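Local coordinates for N-terminal acetyltransferase-like protein (PDB 5NNP), which is probably the auxiliary, TPR-built subunit of an N-terminal acetyltransferase, an all-helical scaffold in a complex with probable transferase activity, at residues 92-97 and 520-525; 124-129 and 545-550; 53-58 and 85-90. All blocks are in the same frame, centred on the assembly; numbering follows the deposited sequence.

Overall arrangement
Starting from the N terminus, contact 3 (53-58 with 85-90) closes first: a short loop that brings together helices 44-55 and 78-90, both of which pack on helix 60-73. The chain runs straight on from there into contact 1, and Asn93 N probably bonds back to Tyr88 O where the two adjoin. Contact 1 (92-97 with 520-525) and contact 2 (124-129 with 545-550) each close a loop of more than 400 residues. They open and close in the same order, so they cross. Contact 1 brings the N-terminal helices to the end of helix 503-523, contact 2 to the end of helix 537-547, and they touch directly: Gln524 and Gln521 probably bond to Arg126 and Gln124.

Contact 1 of 3, residues 92-97 and 520-525; sequences KNFDEA and WQEDQF
Lys92 and Glu522 mark where the two backbones come nearest, their CA atoms 8.9 Å apart, so long side chains have to span the distance. The lysine, bent at chi2 and chi4, brings NZ to within 2.8 Å of Glu522 OE1, on the syn lone pair of that oxygen. A second, weak bond runs from the same NZ to OE2 at 3.3 Å, and the two side chains meet at about a right angle. Glu522 makes the reach with CG anti to the backbone N (chi1 -177°) and an extended chain beyond. Lys92, at positive phi, is the C-prime residue of a Schellman motif ending helix 78-90; Asn93 then N-caps helix 94-107, the turn between the two helices of a predicted TPR unit. Next to the salt bridge lie two phenylalanines. Phe525 CE2 sits over one face of the Phe94 ring, toward its rim, 4.0 Å from CZ; the rings pair obliquely, centroids 5.3 Å apart and planes at 39°. Lys92 O lies over the other face of Phe94, and Glu522 OE1 is near the ring plane at its edge, 4.2 Å from CZ. Leu121 and Val120 of helix 112-124 also pack on Phe94 and Phe525, respectively.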
loop_
_atom_site.group_PDB
_atom_site.type_symbol
_atom_site.label_atom_id
_atom_site.label_comp_id
_atom_site.label_asym_id
_atom_site.label_seq_id
_atom_site.Cartn_x
_atom_site.Cartn_y
_atom_site.Cartn_z
ATOM N N LYS A 92 8.854 12.576 -17.651
ATOM C CA LYS A 92 9.013 11.927 -16.354
ATOM C C LYS A 92 10.446 11.884 -15.825
ATOM O O LYS A 92 10.720 11.172 -14.861
ATOM C CB LYS A 92 8.450 10.513 -16.414
ATOM C CG LYS A 92 6.999 10.483 -16.824
ATOM C CD LYS A 92 6.249 11.620 -16.166
ATOM C CE LYS A 92 4.846 11.725 -16.725
ATOM N NZ LYS A 92 4.170 10.421 -16.615
ATOM N N ASN A 93 11.338 12.650 -16.446
ATOM C CA ASN A 93 12.688 12.830 -15.929
ATOM C C ASN A 93 12.756 14.014 -14.973
ATOM O O ASN A 93 13.261 15.092 -15.306
ATOM C CB ASN A 93 13.690 13.028 -17.060
ATOM C CG ASN A 93 15.130 13.085 -16.560
ATOM O OD1 ASN A 93 15.396 13.132 -15.352
ATOM N ND2 ASN A 93 16.070 13.089 -17.495
ATOM N N PHE A 94 12.259 13.796 -13.770
ATOM C CA PHE A 94 12.142 14.849 -12.778
ATOM C C PHE A 94 13.482 15.401 -12.341
ATOM O O PHE A 94 13.575 16.510 -11.835
ATOM C CB PHE A 94 11.376 14.321 -11.568
ATOM C CG PHE A 94 9.975 13.886 -11.897
ATOM C CD1 PHE A 94 9.302 14.454 -12.973
ATOM C CD2 PHE A 94 9.342 12.912 -11.151
ATOM C CE1 PHE A 94 8.019 14.072 -13.286
ATOM C CE2 PHE A 94 8.072 12.525 -11.453
ATOM C CZ PHE A 94 7.398 13.108 -12.528
ATOM N N ASP A 95 14.538 14.636 -12.524
ATOM C CA ASP A 95 15.798 15.100 -12.002
ATOM C C ASP A 95 16.386 16.140 -12.928
ATOM O O ASP A 95 16.907 17.160 -12.475
ATOM C CB ASP A 95 16.766 13.946 -11.793
ATOM C CG ASP A 95 17.519 14.069 -10.495
ATOM O OD1 ASP A 95 16.939 13.699 -9.446
ATOM O OD2 ASP A 95 18.671 14.564 -10.524
ATOM N N GLU A 96 16.290 15.895 -14.227
ATOM C CA GLU A 96 16.785 16.858 -15.196
ATOM C C GLU A 96 15.852 18.059 -15.220
ATOM O O GLU A 96 16.267 19.173 -15.522
ATOM C CB GLU A 96 16.919 16.222 -16.579
ATOM C CG GLU A 96 18.006 15.164 -16.638
ATOM C CD GLU A 96 19.408 15.748 -16.532
ATOM O OE1 GLU A 96 19.790 16.570 -17.408
ATOM O OE2 GLU A 96 20.126 15.380 -15.572
ATOM N N ALA A 97 14.590 17.833 -14.873
ATOM C CA ALA A 97 13.639 18.930 -14.754
ATOM C C ALA A 97 14.076 19.899 -13.654
ATOM O O ALA A 97 14.055 21.132 -13.848
ATOM C CB ALA A 97 12.252 18.400 -14.476
ATOM N N TRP A 520 2.495 4.191 -9.082
ATOM C CA TRP A 520 2.282 4.364 -7.664
ATOM C C TRP A 520 3.281 5.372 -7.102
ATOM O O TRP A 520 2.938 6.200 -6.250
ATOM C CB TRP A 520 2.399 3.009 -6.975
ATOM C CG TRP A 520 1.226 2.118 -7.271
ATOM C CD1 TRP A 520 0.151 2.426 -8.049
ATOM C CD2 TRP A 520 0.992 0.792 -6.768
ATOM N NE1 TRP A 520 -0.733 1.373 -8.076
ATOM C CE2 TRP A 520 -0.246 0.364 -7.296
ATOM C CE3 TRP A 520 1.713 -0.078 -5.938
ATOM C CZ2 TRP A 520 -0.779 -0.905 -7.022
ATOM C CZ3 TRP A 520 1.176 -1.342 -5.660
ATOM C CH2 TRP A 520 -0.057 -1.737 -6.199
ATOM N N GLN A 521 4.513 5.325 -7.601
ATOM C CA GLN A 521 5.511 6.278 -7.144
ATOM C C GLN A 521 5.213 7.685 -7.649
ATOM O O GLN A 521 5.566 8.670 -7.017
ATOM C CB GLN A 521 6.911 5.868 -7.588
ATOM C CG GLN A 521 7.979 6.814 -7.058
ATOM C CD GLN A 521 9.391 6.395 -7.406
ATOM O OE1 GLN A 521 9.627 5.344 -7.999
ATOM N NE2 GLN A 521 10.343 7.228 -7.037
ATOM N N GLU A 522 4.559 7.777 -8.792
ATOM C CA GLU A 522 4.309 9.063 -9.402
ATOM C C GLU A 522 2.979 9.627 -8.882
ATOM O O GLU A 522 2.720 10.838 -8.953
ATOM C CB GLU A 522 4.315 8.936 -10.923
ATOM C CG GLU A 522 4.137 10.258 -11.643
ATOM C CD GLU A 522 4.318 10.142 -13.156
ATOM O OE1 GLU A 522 3.974 11.117 -13.868
ATOM O OE2 GLU A 522 4.813 9.088 -13.632
ATOM N N ASP A 523 2.165 8.736 -8.323
ATOM C CA ASP A 523 0.850 9.096 -7.804
ATOM C C ASP A 523 0.909 10.108 -6.655
ATOM O O ASP A 523 -0.026 10.874 -6.448
ATOM C CB ASP A 523 0.094 7.839 -7.347
ATOM C CG ASP A 523 -0.602 7.135 -8.497
ATOM O OD1 ASP A 523 -0.794 7.789 -9.548
ATOM O OD2 ASP A 523 -0.959 5.942 -8.362
ATOM N N GLN A 524 2.012 10.117 -5.915
ATOM C CA GLN A 524 2.142 11.002 -4.768
ATOM C C GLN A 524 2.375 12.463 -5.210
ATOM O O GLN A 524 2.385 13.377 -4.384
ATOM C CB GLN A 524 3.288 10.525 -3.889
ATOM C CG GLN A 524 4.619 10.701 -4.596
ATOM C CD GLN A 524 5.805 10.207 -3.794
ATOM O OE1 GLN A 524 5.962 10.529 -2.616
ATOM N NE2 GLN A 524 6.654 9.431 -4.438
ATOM N N PHE A 525 2.526 12.674 -6.516
ATOM C CA PHE A 525 3.000 13.943 -7.062
ATOM C C PHE A 525 2.076 15.142 -6.796
ATOM O O PHE A 525 2.519 16.200 -6.348
ATOM C CB PHE A 525 3.233 13.795 -8.572
ATOM C CG PHE A 525 4.021 14.932 -9.188
ATOM C CD1 PHE A 525 3.394 16.105 -9.582
ATOM C CD2 PHE A 525 5.388 14.832 -9.357
ATOM C CE1 PHE A 525 4.121 17.150 -10.150
ATOM C CE2 PHE A 525 6.117 15.871 -9.918
ATOM C CZ PHE A 525 5.486 17.031 -10.317
#

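Contact 2 of 3, residues 124-129 and 545-550; sequences QMRDYA and RWEDRL
Arg126 reaches Asp548 from the turn that ends helix 112-124, and the walk toward it begins at the helix's last residue. Gln124 uses its amide on other partners, NE2 on Gln521 O and OE1 on His528. Met125, the first residue to leave helical angles, packs on Phe94 and Ile98 of helix 94-107. Arg126 follows at positive phi, the C-prime residue of a Schellman motif, its CB pointing toward segment 545-550. With CG beside the backbone N and a further bend at chi2, the chain delivers the guanidinium edge-on to Asp548. NE donates to OD1 at 2.6 Å with an N-H...O angle of 149°, on the syn lone pair. That oxygen is tilted 19° out of the guanidinium plane. NH2 adds a weak bond to the same OD1 at 3.2 Å, the carboxylate being turned 65° from the guanidinium. NH2 also comes within 3.6 Å of Glu547 CB, again at the guanidinium edge. Outside the two segments, NH1 donates to Ile123 O, and NH2 to Gln524 OE1 and Val544 O. Asp127 N-caps helix 128-141, its OD1 accepting from Gly130 N. Tyr128 lays one ring face under Arg126 O, 3.4 Å from the ring plane, and its OH stays 4.2 Å from Asp548 OD2, near but not bonded. One arginine thus pins the turn between helices 112-124 and 128-141 to the end of helix 537-547. The ion pair would be expected to keep Asp548 ionised, while backbone and amide oxygens around NH1 and NH2 hold the guanidinium in its rotation and probably share out its positive charge.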
loop_
_atom_site.group_PDB
_atom_site.type_symbol
_atom_site.label_atom_id
_atom_site.label_comp_id
_atom_site.label_asym_id
_atom_site.label_seq_id
_atom_site.Cartn_x
_atom_site.Cartn_y
_atom_site.Cartn_z
ATOM N N GLN A 124 9.252 15.618 -4.508
ATOM C CA GLN A 124 9.017 14.367 -5.224
ATOM C C GLN A 124 10.287 13.528 -5.358
ATOM O O GLN A 124 10.209 12.306 -5.377
ATOM C CB GLN A 124 8.463 14.613 -6.619
ATOM C CG GLN A 124 8.302 13.314 -7.417
ATOM C CD GLN A 124 7.115 12.486 -6.948
ATOM O OE1 GLN A 124 6.160 13.011 -6.364
ATOM N NE2 GLN A 124 7.175 11.195 -7.177
ATOM N N MET A 125 11.449 14.173 -5.461
ATOM C CA MET A 125 12.709 13.428 -5.590
ATOM C C MET A 125 13.487 13.453 -4.293
ATOM O O MET A 125 14.651 13.098 -4.260
ATOM C CB MET A 125 13.590 13.978 -6.712
ATOM C CG MET A 125 12.916 14.037 -8.058
ATOM S SD MET A 125 12.352 12.420 -8.614
ATOM C CE MET A 125 13.934 11.590 -8.851
ATOM N N ARG A 126 12.827 13.866 -3.223
ATOM C CA ARG A 126 13.443 13.895 -1.906
ATOM C C ARG A 126 14.755 14.698 -1.894
ATOM O O ARG A 126 15.712 14.353 -1.201
ATOM C CB ARG A 126 13.659 12.465 -1.392
ATOM C CG ARG A 126 12.409 11.562 -1.461
ATOM C CD ARG A 126 11.236 12.068 -0.601
ATOM N NE ARG A 126 10.170 11.073 -0.404
ATOM C CZ ARG A 126 8.996 11.051 -1.041
ATOM N NH1 ARG A 126 8.683 11.967 -1.952
ATOM N NH2 ARG A 126 8.119 10.098 -0.761
ATOM N N ASP A 127 14.781 15.785 -2.658
ATOM C CA ASP A 127 15.819 16.812 -2.517
ATOM C C ASP A 127 15.423 17.718 -1.351
ATOM O O ASP A 127 14.859 18.802 -1.549
ATOM C CB ASP A 127 15.969 17.598 -3.830
ATOM C CG ASP A 127 16.974 18.730 -3.751
ATOM O OD1 ASP A 127 17.780 18.801 -2.801
ATOM O OD2 ASP A 127 16.950 19.566 -4.670
ATOM N N TYR A 128 15.697 17.254 -0.135
ATOM C CA TYR A 128 15.201 17.906 1.077
ATOM C C TYR A 128 15.723 19.327 1.272
ATOM O O TYR A 128 14.939 20.243 1.597
ATOM C CB TYR A 128 15.554 17.073 2.311
ATOM C CG TYR A 128 15.028 15.657 2.276
ATOM C CD1 TYR A 128 13.660 15.396 2.326
ATOM C CD2 TYR A 128 15.900 14.575 2.200
ATOM C CE1 TYR A 128 13.186 14.104 2.292
ATOM C CE2 TYR A 128 15.430 13.275 2.168
ATOM C CZ TYR A 128 14.077 13.046 2.211
ATOM O OH TYR A 128 13.620 11.749 2.170
ATOM N N ALA A 129 17.037 19.503 1.094
ATOM C CA ALA A 129 17.667 20.822 1.258
ATOM C C ALA A 129 17.085 21.808 0.258
ATOM O O ALA A 129 16.775 22.946 0.602
ATOM C CB ALA A 129 19.184 20.734 1.101
ATOM N N ARG A 545 6.450 8.607 3.867
ATOM C CA ARG A 545 7.302 7.595 4.464
ATOM C C ARG A 545 7.004 6.208 3.894
ATOM O O ARG A 545 7.929 5.429 3.672
ATOM C CB ARG A 545 7.162 7.616 5.988
ATOM C CG ARG A 545 7.835 8.851 6.606
ATOM C CD ARG A 545 7.543 9.017 8.092
ATOM N NE ARG A 545 8.386 10.055 8.672
ATOM C CZ ARG A 545 8.317 10.459 9.933
ATOM N NH1 ARG A 545 7.424 9.908 10.750
ATOM N NH2 ARG A 545 9.143 11.413 10.366
ATOM N N TRP A 546 5.733 5.908 3.634
ATOM C CA TRP A 546 5.379 4.672 2.948
ATOM C C TRP A 546 5.969 4.634 1.542
ATOM O O TRP A 546 6.542 3.633 1.125
ATOM C CB TRP A 546 3.868 4.496 2.875
ATOM C CG TRP A 546 3.461 3.551 1.802
ATOM C CD1 TRP A 546 3.779 2.222 1.706
ATOM C CD2 TRP A 546 2.650 3.852 0.665
ATOM N NE1 TRP A 546 3.221 1.683 0.572
ATOM C CE2 TRP A 546 2.527 2.667 -0.085
ATOM C CE3 TRP A 546 2.017 5.006 0.209
ATOM C CZ2 TRP A 546 1.800 2.612 -1.272
ATOM C CZ3 TRP A 546 1.291 4.946 -0.970
ATOM C CH2 TRP A 546 1.190 3.759 -1.696
ATOM N N GLU A 547 5.836 5.738 0.824
ATOM C CA GLU A 547 6.378 5.871 -0.520
ATOM C C GLU A 547 7.916 5.674 -0.574
ATOM O O GLU A 547 8.463 5.140 -1.550
ATOM C CB GLU A 547 5.975 7.244 -1.072
ATOM C CG GLU A 547 5.909 7.363 -2.580
ATOM C CD GLU A 547 4.776 6.551 -3.211
ATOM O OE1 GLU A 547 3.618 7.034 -3.287
ATOM O OE2 GLU A 547 5.064 5.419 -3.651
ATOM N N ASP A 548 8.611 6.104 0.477
ATOM C CA ASP A 548 10.060 5.961 0.533
ATOM C C ASP A 548 10.466 4.490 0.516
ATOM O O ASP A 548 11.609 4.160 0.191
ATOM C CB ASP A 548 10.644 6.624 1.787
ATOM C CG ASP A 548 10.647 8.150 1.715
ATOM O OD1 ASP A 548 10.624 8.710 0.591
ATOM O OD2 ASP A 548 10.679 8.781 2.803
ATOM N N ARG A 549 9.540 3.612 0.891
ATOM C CA ARG A 549 9.836 2.188 0.896
ATOM C C ARG A 549 8.895 1.418 -0.007
ATOM O O ARG A 549 8.575 0.268 0.282
ATOM C CB ARG A 549 9.750 1.615 2.303
ATOM C CG ARG A 549 10.816 2.090 3.259
ATOM C CD ARG A 549 10.463 1.603 4.657
ATOM N NE ARG A 549 9.034 1.801 4.925
ATOM C CZ ARG A 549 8.269 0.968 5.633
ATOM N NH1 ARG A 549 8.787 -0.137 6.163
ATOM N NH2 ARG A 549 6.978 1.244 5.816
ATOM N N LEU A 550 8.476 2.046 -1.101
ATOM C CA LEU A 550 7.369 1.536 -1.906
ATOM C C LEU A 550 7.562 0.099 -2.328
ATOM O O LEU A 550 6.705 -0.752 -2.085
ATOM C CB LEU A 550 7.163 2.388 -3.155
ATOM C CG LEU A 550 6.106 1.893 -4.148
ATOM C CD1 LEU A 550 4.748 1.804 -3.479
ATOM C CD2 LEU A 550 6.057 2.811 -5.372
#

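Contact 3 of 3, residues 53-58 and 85-90; sequences ILNAQG and GILYRT
Asn55, in the last turn of helix 44-55, meets Leu87 of helix 78-90, and one methyl group does most of the touching. Asn55 CB lies 3.3 Å from Leu87 CD2. With CG anti to the backbone N (chi1 -170°), the amide carries on toward helix 78-90, and CG is 3.4 Å from that same CD2. Farther out the two amide atoms diverge, OD1 at 3.6 Å and ND2 at 3.8 Å from CD2, so the methyl sits above the flat amide near CG. At its tip OD1 also approaches Thr90 CG2, 3.9 Å away; this is van der Waals contact, for the threonine hydroxyl is turned to its own helix, where OG1 donates to Ile86 O at 2.7 Å. Thr90 N reaches that carbonyl oxygen from the opposite face of its plane. If an alanine stood in place of Asn55, Leu87 CD2 would probably lose the amide that covers it, and a gap is likely to open between the two helix ends. The contact is an apolar one made by a polar side chain, joining helices that are not consecutive in sequence. Helix 60-73 comes between them in the chain and packs on both partners: Asn55 touches its Ala63, while Leu87 touches Phe64 and Ala67. Helix 78-90, which begins a predicted TPR unit, is flanked by helix 94-107, where Tyr101 meets Ile86 and Arg89.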
loop_
_atom_site.group_PDB
_atom_site.type_symbol
_atom_site.label_atom_id
_atom_site.label_comp_id
_atom_site.label_asym_id
_atom_site.label_seq_id
_atom_site.Cartn_x
_atom_site.Cartn_y
_atom_site.Cartn_z
ATOM N N ILE A 53 5.110 23.241 -28.546
ATOM C CA ILE A 53 4.065 22.788 -29.456
ATOM C C ILE A 53 4.453 21.477 -30.124
ATOM O O ILE A 53 3.611 20.605 -30.326
ATOM C CB ILE A 53 3.762 23.843 -30.531
ATOM C CG1 ILE A 53 3.269 25.135 -29.875
ATOM C CG2 ILE A 53 2.728 23.315 -31.517
ATOM C CD1 ILE A 53 2.997 26.271 -30.850
ATOM N N LEU A 54 5.729 21.334 -30.459
ATOM C CA LEU A 54 6.207 20.085 -31.032
ATOM C C LEU A 54 6.013 18.939 -30.046
ATOM O O LEU A 54 5.512 17.869 -30.413
ATOM C CB LEU A 54 7.676 20.205 -31.434
ATOM C CG LEU A 54 7.955 21.133 -32.616
ATOM C CD1 LEU A 54 9.442 21.197 -32.894
ATOM C CD2 LEU A 54 7.200 20.670 -33.850
ATOM N N ASN A 55 6.403 19.176 -28.793
ATOM C CA ASN A 55 6.252 18.187 -27.728
ATOM C C ASN A 55 4.783 17.891 -27.452
ATOM O O ASN A 55 4.423 16.773 -27.082
ATOM C CB ASN A 55 6.944 18.668 -26.450
ATOM C CG ASN A 55 7.037 17.583 -25.385
ATOM O OD1 ASN A 55 6.292 17.599 -24.406
ATOM N ND2 ASN A 55 7.958 16.638 -25.570
ATOM N N ALA A 56 3.940 18.899 -27.653
ATOM C CA ALA A 56 2.503 18.767 -27.443
ATOM C C ALA A 56 1.828 18.040 -28.608
ATOM O O ALA A 56 0.598 18.029 -28.722
ATOM C CB ALA A 56 1.878 20.134 -27.237
ATOM N N GLN A 57 2.637 17.439 -29.476
ATOM C CA GLN A 57 2.118 16.664 -30.594
ATOM C C GLN A 57 3.109 15.553 -30.937
ATOM O O GLN A 57 3.395 15.292 -32.106
ATOM C CB GLN A 57 1.851 17.567 -31.807
ATOM C CG GLN A 57 0.994 16.934 -32.918
ATOM C CD GLN A 57 -0.506 16.941 -32.619
ATOM O OE1 GLN A 57 -0.934 16.584 -31.520
ATOM N NE2 GLN A 57 -1.306 17.349 -33.604
ATOM N N GLY A 58 3.645 14.917 -29.901
ATOM C CA GLY A 58 4.442 13.713 -30.060
ATOM C C GLY A 58 5.868 13.894 -30.546
ATOM O O GLY A 58 6.679 12.966 -30.461
ATOM N N GLY A 85 12.717 22.392 -18.895
ATOM C CA GLY A 85 12.221 21.709 -17.716
ATOM C C GLY A 85 10.864 21.064 -17.937
ATOM O O GLY A 85 10.654 19.898 -17.593
ATOM N N ILE A 86 9.945 21.830 -18.523
ATOM C CA ILE A 86 8.609 21.344 -18.837
ATOM C C ILE A 86 8.645 20.068 -19.682
ATOM O O ILE A 86 7.940 19.110 -19.387
ATOM C CB ILE A 86 7.795 22.431 -19.561
ATOM C CG1 ILE A 86 7.539 23.603 -18.611
ATOM C CG2 ILE A 86 6.469 21.876 -20.072
ATOM C CD1 ILE A 86 6.917 24.803 -19.286
ATOM N N LEU A 87 9.479 20.055 -20.716
ATOM C CA LEU A 87 9.669 18.859 -21.526
ATOM C C LEU A 87 10.109 17.673 -20.662
ATOM O O LEU A 87 9.464 16.620 -20.656
ATOM C CB LEU A 87 10.689 19.126 -22.633
ATOM C CG LEU A 87 10.336 20.280 -23.579
ATOM C CD1 LEU A 87 11.386 20.466 -24.668
ATOM C CD2 LEU A 87 8.973 20.052 -24.188
ATOM N N TYR A 88 11.199 17.865 -19.925
ATOM C CA TYR A 88 11.720 16.863 -18.999
ATOM C C TYR A 88 10.678 16.364 -18.020
ATOM O O TYR A 88 10.519 15.165 -17.836
ATOM C CB TYR A 88 12.892 17.426 -18.210
ATOM C CG TYR A 88 14.224 17.267 -18.887
ATOM C CD1 TYR A 88 14.587 16.060 -19.458
ATOM C CD2 TYR A 88 15.115 18.324 -18.963
ATOM C CE1 TYR A 88 15.808 15.903 -20.082
ATOM C CE2 TYR A 88 16.326 18.181 -19.582
ATOM C CZ TYR A 88 16.677 16.968 -20.140
ATOM O OH TYR A 88 17.901 16.815 -20.766
ATOM N N ARG A 89 9.979 17.286 -17.375
ATOM C CA ARG A 89 8.943 16.900 -16.432
ATOM C C ARG A 89 7.861 16.087 -17.125
ATOM O O ARG A 89 7.306 15.165 -16.542
ATOM C CB ARG A 89 8.331 18.122 -15.763
ATOM C CG ARG A 89 7.294 17.758 -14.757
ATOM C CD ARG A 89 6.721 18.977 -14.112
ATOM N NE ARG A 89 5.856 19.713 -15.016
ATOM C CZ ARG A 89 5.164 20.788 -14.659
ATOM N NH1 ARG A 89 5.254 21.240 -13.418
ATOM N NH2 ARG A 89 4.386 21.410 -15.537
ATOM N N THR A 90 7.570 16.424 -18.376
ATOM C CA THR A 90 6.584 15.682 -19.150
ATOM C C THR A 90 7.045 14.261 -19.419
ATOM O O THR A 90 6.255 13.324 -19.319
ATOM C CB THR A 90 6.284 16.347 -20.498
ATOM O OG1 THR A 90 5.804 17.673 -20.285
ATOM C CG2 THR A 90 5.218 15.567 -21.226
#